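Local coordinates for protein acyl-homoserine-lactone synthase (Mesorhizobium sp. ORS 3359, PDB 6WNS) that synthesises acyl-homoserine lactone quorum-sensing signals, probably by transferring an acyl group from an acyl-coenzyme A to S-adenosylmethionine, followed by lactone formation, at residues Trp149-Arg154 and Leu160-Asn165; Val58-Leu61 and Ile67-Gly70. All blocks are in the same frame, centred on the assembly; numbering follows the deposited sequence.

Contact 1: Trp149-Arg154 and Leu160-Asn165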
ATOM      1  N   TRP A 149      -7.036   7.884   8.831  1.00 70.14           N
ATOM      2  CA  TRP A 149      -7.160   6.502   8.265  1.00 68.75           C
ATOM      3  C   TRP A 149      -7.680   5.507   9.289  1.00 74.98           C
ATOM      4  O   TRP A 149      -8.452   4.621   8.911  1.00 73.55           O
ATOM      5  CB  TRP A 149      -5.847   5.986   7.661  1.00 69.13           C
ATOM      6  CG  TRP A 149      -5.752   6.383   6.226  1.00 73.31           C
ATOM      7  CD1 TRP A 149      -5.003   7.395   5.697  1.00 72.61           C
ATOM      8  CD2 TRP A 149      -6.559   5.867   5.151  1.00 79.44           C
ATOM      9  NE1 TRP A 149      -5.289   7.541   4.370  1.00 69.06           N
ATOM     10  CE2 TRP A 149      -6.201   6.595   3.988  1.00 77.21           C
ATOM     11  CE3 TRP A 149      -7.557   4.882   5.061  1.00 84.54           C
ATOM     12  CZ2 TRP A 149      -6.807   6.363   2.748  1.00 76.94           C
ATOM     13  CZ3 TRP A 149      -8.143   4.639   3.837  1.00 84.86           C
ATOM     14  CH2 TRP A 149      -7.760   5.367   2.693  1.00 85.92           C
ATOM     15  N   PRO A 150      -7.181   5.532  10.546  1.00 75.62           N
ATOM     16  CA  PRO A 150      -7.543   4.509  11.526  1.00 80.67           C
ATOM     17  C   PRO A 150      -9.068   4.433  11.722  1.00 84.40           C
ATOM     18  O   PRO A 150      -9.576   3.363  11.686  1.00 85.95           O
ATOM     19  CB  PRO A 150      -6.805   4.938  12.801  1.00 82.63           C
ATOM     20  CG  PRO A 150      -5.640   5.740  12.278  1.00 77.17           C
ATOM     21  CD  PRO A 150      -6.164   6.463  11.053  1.00 72.80           C
ATOM     22  N   LYS A 151      -9.770   5.557  11.783  1.00 84.93           N
ATOM     23  CA  LYS A 151     -11.252   5.521  11.905  1.00 94.01           C
ATOM     24  C   LYS A 151     -11.835   4.788  10.696  1.00 91.04           C
ATOM     25  O   LYS A 151     -12.645   3.863  10.897  1.00 86.77           O
ATOM     26  CB  LYS A 151     -11.836   6.924  12.086  1.00100.50           C
ATOM     27  CG  LYS A 151     -11.786   7.409  13.529  1.00109.37           C
ATOM     28  CD  LYS A 151     -10.649   6.743  14.333  1.00113.53           C
ATOM     29  CE  LYS A 151      -9.737   7.714  15.059  1.00114.89           C
ATOM     30  NZ  LYS A 151      -8.372   7.154  15.227  1.00111.97           N
ATOM     31  N   ARG A 152     -11.454   5.182   9.486  1.00 85.94           N
ATOM     32  CA  ARG A 152     -12.033   4.593   8.259  1.00 85.38           C
ATOM     33  C   ARG A 152     -11.756   3.089   8.244  1.00 84.67           C
ATOM     34  O   ARG A 152     -12.674   2.306   7.789  1.00 89.22           O
ATOM     35  CB  ARG A 152     -11.409   5.260   7.039  1.00 84.06           C
ATOM     36  CG  ARG A 152     -11.982   6.642   6.801  1.00 90.19           C
ATOM     37  CD  ARG A 152     -11.454   7.338   5.555  1.00 90.52           C
ATOM     38  NE  ARG A 152     -12.643   7.830   4.871  1.00 96.91           N
ATOM     39  CZ  ARG A 152     -13.069   7.380   3.698  1.00105.75           C
ATOM     40  NH1 ARG A 152     -12.348   6.498   3.016  1.00111.59           N
ATOM     41  NH2 ARG A 152     -14.190   7.857   3.186  1.00107.84           N
ATOM     42  N   LEU A 153     -10.525   2.696   8.647  1.00 81.18           N
ATOM     43  CA  LEU A 153     -10.113   1.277   8.498  1.00 81.73           C
ATOM     44  C   LEU A 153     -10.787   0.451   9.597  1.00 85.27           C
ATOM     45  O   LEU A 153     -11.229  -0.694   9.286  1.00 84.86           O
ATOM     46  CB  LEU A 153      -8.593   1.110   8.553  1.00 80.32           C
ATOM     47  CG  LEU A 153      -7.790   1.605   7.335  1.00 73.40           C
ATOM     48  CD1 LEU A 153      -6.322   1.389   7.582  1.00 70.85           C
ATOM     49  CD2 LEU A 153      -8.181   0.932   6.026  1.00 70.27           C
ATOM     50  N   ARG A 154     -10.909   1.014  10.808  1.00 85.02           N
ATOM     51  CA  ARG A 154     -11.662   0.380  11.932  1.00 89.55           C
ATOM     52  C   ARG A 154     -13.166   0.371  11.637  1.00 90.23           C
ATOM     53  O   ARG A 154     -13.817  -0.311  12.368  1.00102.33           O
ATOM     54  CB  ARG A 154     -11.321   0.977  13.309  1.00 88.81           C
ATOM     55  CG  ARG A 154     -10.020   0.403  13.876  1.00 88.22           C
ATOM     56  CD  ARG A 154      -9.796   0.513  15.371  1.00 94.02           C
ATOM     57  NE  ARG A 154      -9.160   1.758  15.700  1.00 93.15           N
ATOM     58  CZ  ARG A 154      -7.964   1.945  16.244  1.00 92.90           C
ATOM     59  NH1 ARG A 154      -7.178   0.950  16.574  1.00 91.51           N
ATOM     60  NH2 ARG A 154      -7.537   3.189  16.404  1.00 95.39           N
ATOM     61  N   LEU A 160      -6.303  -2.866  14.415  1.00 86.90           N
ATOM     62  CA  LEU A 160      -4.979  -2.203  14.251  1.00 84.64           C
ATOM     63  C   LEU A 160      -4.632  -1.460  15.530  1.00 87.62           C
ATOM     64  O   LEU A 160      -5.547  -1.194  16.333  1.00 94.53           O
ATOM     65  CB  LEU A 160      -5.013  -1.221  13.084  1.00 78.39           C
ATOM     66  CG  LEU A 160      -6.003  -0.071  13.234  1.00 79.25           C
ATOM     67  CD1 LEU A 160      -5.424   1.122  13.979  1.00 79.17           C
ATOM     68  CD2 LEU A 160      -6.546   0.332  11.898  1.00 76.93           C
ATOM     69  N   PHE A 161      -3.346  -1.150  15.683  1.00 87.27           N
ATOM     70  CA  PHE A 161      -2.755  -0.586  16.916  1.00 90.37           C
ATOM     71  C   PHE A 161      -1.940   0.621  16.461  1.00 83.60           C
ATOM     72  O   PHE A 161      -1.052   0.468  15.593  1.00 82.01           O
ATOM     73  CB  PHE A 161      -1.927  -1.633  17.675  1.00 91.49           C
ATOM     74  CG  PHE A 161      -2.664  -2.521  18.647  1.00103.77           C
ATOM     75  CD1 PHE A 161      -3.336  -1.992  19.743  1.00107.12           C
ATOM     76  CD2 PHE A 161      -2.573  -3.901  18.541  1.00106.77           C
ATOM     77  CE1 PHE A 161      -3.974  -2.814  20.653  1.00115.41           C
ATOM     78  CE2 PHE A 161      -3.193  -4.727  19.458  1.00107.76           C
ATOM     79  CZ  PHE A 161      -3.889  -4.183  20.519  1.00118.09           C
ATOM     80  N   GLU A 162      -2.242   1.804  16.989  1.00 84.11           N
ATOM     81  CA  GLU A 162      -1.348   2.980  16.823  1.00 80.94           C
ATOM     82  C   GLU A 162       0.007   2.654  17.476  1.00 83.15           C
ATOM     83  O   GLU A 162       0.012   1.976  18.495  1.00 81.68           O
ATOM     84  CB  GLU A 162      -1.973   4.223  17.455  1.00 85.20           C
ATOM     85  CG  GLU A 162      -3.180   4.753  16.692  1.00 83.30           C
ATOM     86  CD  GLU A 162      -4.522   4.102  17.016  1.00 89.37           C
ATOM     87  OE1 GLU A 162      -5.604   4.662  16.458  1.00 89.51           O
ATOM     88  OE2 GLU A 162      -4.497   3.030  17.848  1.00 87.23           O
ATOM     89  N   LEU A 163       1.125   3.078  16.895  1.00 78.29           N
ATOM     90  CA  LEU A 163       2.472   2.674  17.364  1.00 81.24           C
ATOM     91  C   LEU A 163       3.112   3.880  18.092  1.00 84.21           C
ATOM     92  O   LEU A 163       4.208   3.755  18.685  1.00 90.20           O
ATOM     93  CB  LEU A 163       3.355   2.316  16.153  1.00 76.60           C
ATOM     94  CG  LEU A 163       2.972   1.012  15.456  1.00 76.01           C
ATOM     95  CD1 LEU A 163       3.685   0.870  14.136  1.00 72.86           C
ATOM     96  CD2 LEU A 163       3.244  -0.225  16.351  1.00 83.18           C
ATOM     97  N   GLY A 164       2.415   5.024  18.114  1.00 83.50           N
ATOM     98  CA  GLY A 164       2.990   6.198  18.761  1.00 86.54           C
ATOM     99  C   GLY A 164       2.024   7.458  18.806  1.00 87.13           C
ATOM    100  O   GLY A 164       0.878   7.370  18.287  1.00 88.09           O
ATOM    101  N   ASN A 165       2.736   8.583  18.964  1.00 85.30           N
ATOM    102  CA  ASN A 165       2.156   9.970  18.840  1.00 84.85           C
ATOM    103  C   ASN A 165       2.025  10.273  17.338  1.00 76.44           C
ATOM    104  O   ASN A 165       2.911   9.781  16.578  1.00 75.59           O
ATOM    105  CB  ASN A 165       3.014  11.041  19.546  1.00 86.92           C
ATOM    106  CG  ASN A 165       3.020  10.941  21.065  1.00 92.59           C
ATOM    107  OD1 ASN A 165       1.957  10.833  21.697  1.00 87.44           O
ATOM    108  ND2 ASN A 165       4.220  10.975  21.648  1.00 94.61           N
TER
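R154 reaches from the helix across L160 to E162, its chain crossing the leucine side chain at about a right angle. L160 CD1 lies beneath one face of the guanidinium, offset toward its rim and 3.1 Å from NH1, while CG and CD2 meet the arginine's CG. At the edge of the same group stands the carboxylate of E162, its plane turned 40° from that of the guanidinium. R154 NH2 forms a salt bridge with E162 OE1; the modelled 2.4 Å is too short to be taken literally, and its exact length is doubtful. The bend of the arginine chain at chi3 (-88°) turns the guanidinium over the leucine. K151 NZ makes a long salt bridge to E162 OE1, 3.9 Å, completing a network of two basic side chains about E162. Deeper in, L160 CD2 packs 4.0 Å from L153 CB, and CD1 touches P150 CB. Cutting L160 back to an alanine is likely to leave one face of the R154 guanidinium without its methyl partner and open a gap beside L153 and P150. The contact packs helix 149-155 nearly antiparallel to strand 160-162 at one edge of the sheet, whose neighbour, strand 174-180, supplies L177 to P150 and E162, and I179 to L160.

Contact 2: Val58-Leu61 and Ile67-Gly70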
ATOM      1  N   VAL A  58       1.197  -4.531  -5.467  1.00 49.88           N
ATOM      2  CA  VAL A  58      -0.199  -5.012  -5.496  1.00 53.35           C
ATOM      3  C   VAL A  58      -1.038  -4.079  -6.349  1.00 52.88           C
ATOM      4  O   VAL A  58      -1.432  -3.003  -5.862  1.00 56.97           O
ATOM      5  CB  VAL A  58      -0.776  -5.088  -4.093  1.00 57.16           C
ATOM      6  CG1 VAL A  58      -2.112  -5.805  -4.164  1.00 62.19           C
ATOM      7  CG2 VAL A  58       0.194  -5.807  -3.155  1.00 57.66           C
ATOM      8  N   LEU A  59      -1.256  -4.470  -7.596  1.00 53.97           N
ATOM      9  CA  LEU A  59      -1.830  -3.579  -8.617  1.00 54.24           C
ATOM     10  C   LEU A  59      -3.226  -4.048  -9.018  1.00 60.76           C
ATOM     11  O   LEU A  59      -3.402  -5.238  -9.399  1.00 61.94           O
ATOM     12  CB  LEU A  59      -0.870  -3.553  -9.784  1.00 55.01           C
ATOM     13  CG  LEU A  59       0.542  -3.060  -9.392  1.00 49.83           C
ATOM     14  CD1 LEU A  59       1.353  -2.970 -10.629  1.00 50.60           C
ATOM     15  CD2 LEU A  59       0.455  -1.709  -8.652  1.00 49.73           C
ATOM     16  N   ALA A  60      -4.153  -3.093  -9.007  1.00 61.44           N
ATOM     17  CA  ALA A  60      -5.526  -3.278  -9.524  1.00 63.98           C
ATOM     18  C   ALA A  60      -5.553  -2.921 -11.021  1.00 66.49           C
ATOM     19  O   ALA A  60      -5.257  -1.731 -11.355  1.00 62.98           O
ATOM     20  CB  ALA A  60      -6.451  -2.447  -8.695  1.00 67.36           C
ATOM     21  N   LEU A  61      -5.879  -3.908 -11.895  1.00 68.36           N
ATOM     22  CA  LEU A  61      -5.865  -3.794 -13.387  1.00 70.99           C
ATOM     23  C   LEU A  61      -7.267  -4.013 -13.927  1.00 74.26           C
ATOM     24  O   LEU A  61      -8.034  -4.322 -13.085  1.00 74.30           O
ATOM     25  CB  LEU A  61      -4.982  -4.897 -13.963  1.00 70.38           C
ATOM     26  CG  LEU A  61      -3.554  -4.863 -13.438  1.00 64.79           C
ATOM     27  CD1 LEU A  61      -2.645  -5.674 -14.319  1.00 63.45           C
ATOM     28  CD2 LEU A  61      -3.054  -3.410 -13.311  1.00 63.49           C
ATOM     29  N   ILE A  67      -4.048   0.358 -15.233  1.00 69.15           N
ATOM     30  CA  ILE A  67      -3.889   0.413 -13.754  1.00 60.98           C
ATOM     31  C   ILE A  67      -4.959   1.356 -13.174  1.00 63.03           C
ATOM     32  O   ILE A  67      -4.977   2.521 -13.571  1.00 60.47           O
ATOM     33  CB  ILE A  67      -2.467   0.861 -13.373  1.00 57.25           C
ATOM     34  CG1 ILE A  67      -1.422  -0.207 -13.663  1.00 58.01           C
ATOM     35  CG2 ILE A  67      -2.468   1.213 -11.907  1.00 56.68           C
ATOM     36  CD1 ILE A  67      -0.050   0.356 -14.056  1.00 60.88           C
ATOM     37  N   VAL A  68      -5.781   0.895 -12.221  1.00 63.34           N
ATOM     38  CA  VAL A  68      -6.854   1.733 -11.623  1.00 66.42           C
ATOM     39  C   VAL A  68      -6.588   1.985 -10.133  1.00 62.39           C
ATOM     40  O   VAL A  68      -7.257   2.918  -9.520  1.00 61.22           O
ATOM     41  CB  VAL A  68      -8.226   1.099 -11.918  1.00 69.36           C
ATOM     42  CG1 VAL A  68      -8.410   0.972 -13.422  1.00 73.48           C
ATOM     43  CG2 VAL A  68      -8.412  -0.257 -11.235  1.00 70.95           C
ATOM     44  N   GLY A  69      -5.621   1.276  -9.554  1.00 58.48           N
ATOM     45  CA  GLY A  69      -5.178   1.596  -8.186  1.00 56.30           C
ATOM     46  C   GLY A  69      -4.109   0.649  -7.714  1.00 58.81           C
ATOM     47  O   GLY A  69      -3.741  -0.286  -8.471  1.00 58.21           O
ATOM     48  N   GLY A  70      -3.591   0.852  -6.510  1.00 59.92           N
ATOM     49  CA  GLY A  70      -2.590  -0.121  -6.054  1.00 58.38           C
ATOM     50  C   GLY A  70      -1.961   0.207  -4.744  1.00 54.33           C
ATOM     51  O   GLY A  70      -2.488   1.064  -4.026  1.00 51.37           O
TER
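A60, the residue with the most surface buried here, is gripped through both its backbone polar atoms by V68 and G69. Its N donates to G69 O over 2.9 Å, arriving above the carbonyl plane, 37° out of it. Its O accepts from V68 N at 2.8 Å in a nearly straight bond, 173° at the hydrogen. Because V68 and G69 both face A60, the pairing forms a classic beta bulge, lying where the hairpin leaves its turn. The same A60 O also receives a CA-H...O contact from I67 CA, at 3.5 Å.

I67 comes next in buried area. Its side chain runs alongside that of L61, both pointing the same way, and I67 CG1 meets L61 CD2 at 3.6 Å. With I67 CG1 anti to its own carbonyl carbon (chi1 -71°), that branch is set against the leucine methyl. V68 turns CG2 back toward A60, touching its CB at 3.9 Å and lying close to its carbonyl oxygen.

Beyond the bulge, L59 and G70 form an antiparallel non-hydrogen-bonded pair. The missing side chain at G70 matters, since a CB there would collide with L59 CD2 and press on V58 O; instead G70 CA approaches that oxygen to 3.1 Å.

The hairpin of strands 56-60 and 69-75 is flanked in the sheet by strand 4-7 beside the first and strand 100-108 beside the second. Helix 16-31 covers L59 and I67 through Y22, whereas helix 121-135 covers A60 with V125 and V68 with V121.

Overall arrangement
Contacts 1 and 2 both reach the same mixed sheet but lie on opposite sides of the chain's centre, their own centres about 24 Å apart and their nearest atoms about 10 Å apart. Contact 2 is buried and joins two neighbouring strands, so backbone hydrogen bonds and apolar side chains carry it, with helices on both faces. Contact 1 is only partly buried: it sets a helix against an outermost strand, and its leucine-proline interior is bordered by a charged network of exposed and partly exposed side chains. No element is common to the two segment pairs. Both connect elements close in sequence, contact 2 as a hairpin and contact 1 as a helix followed by a strand.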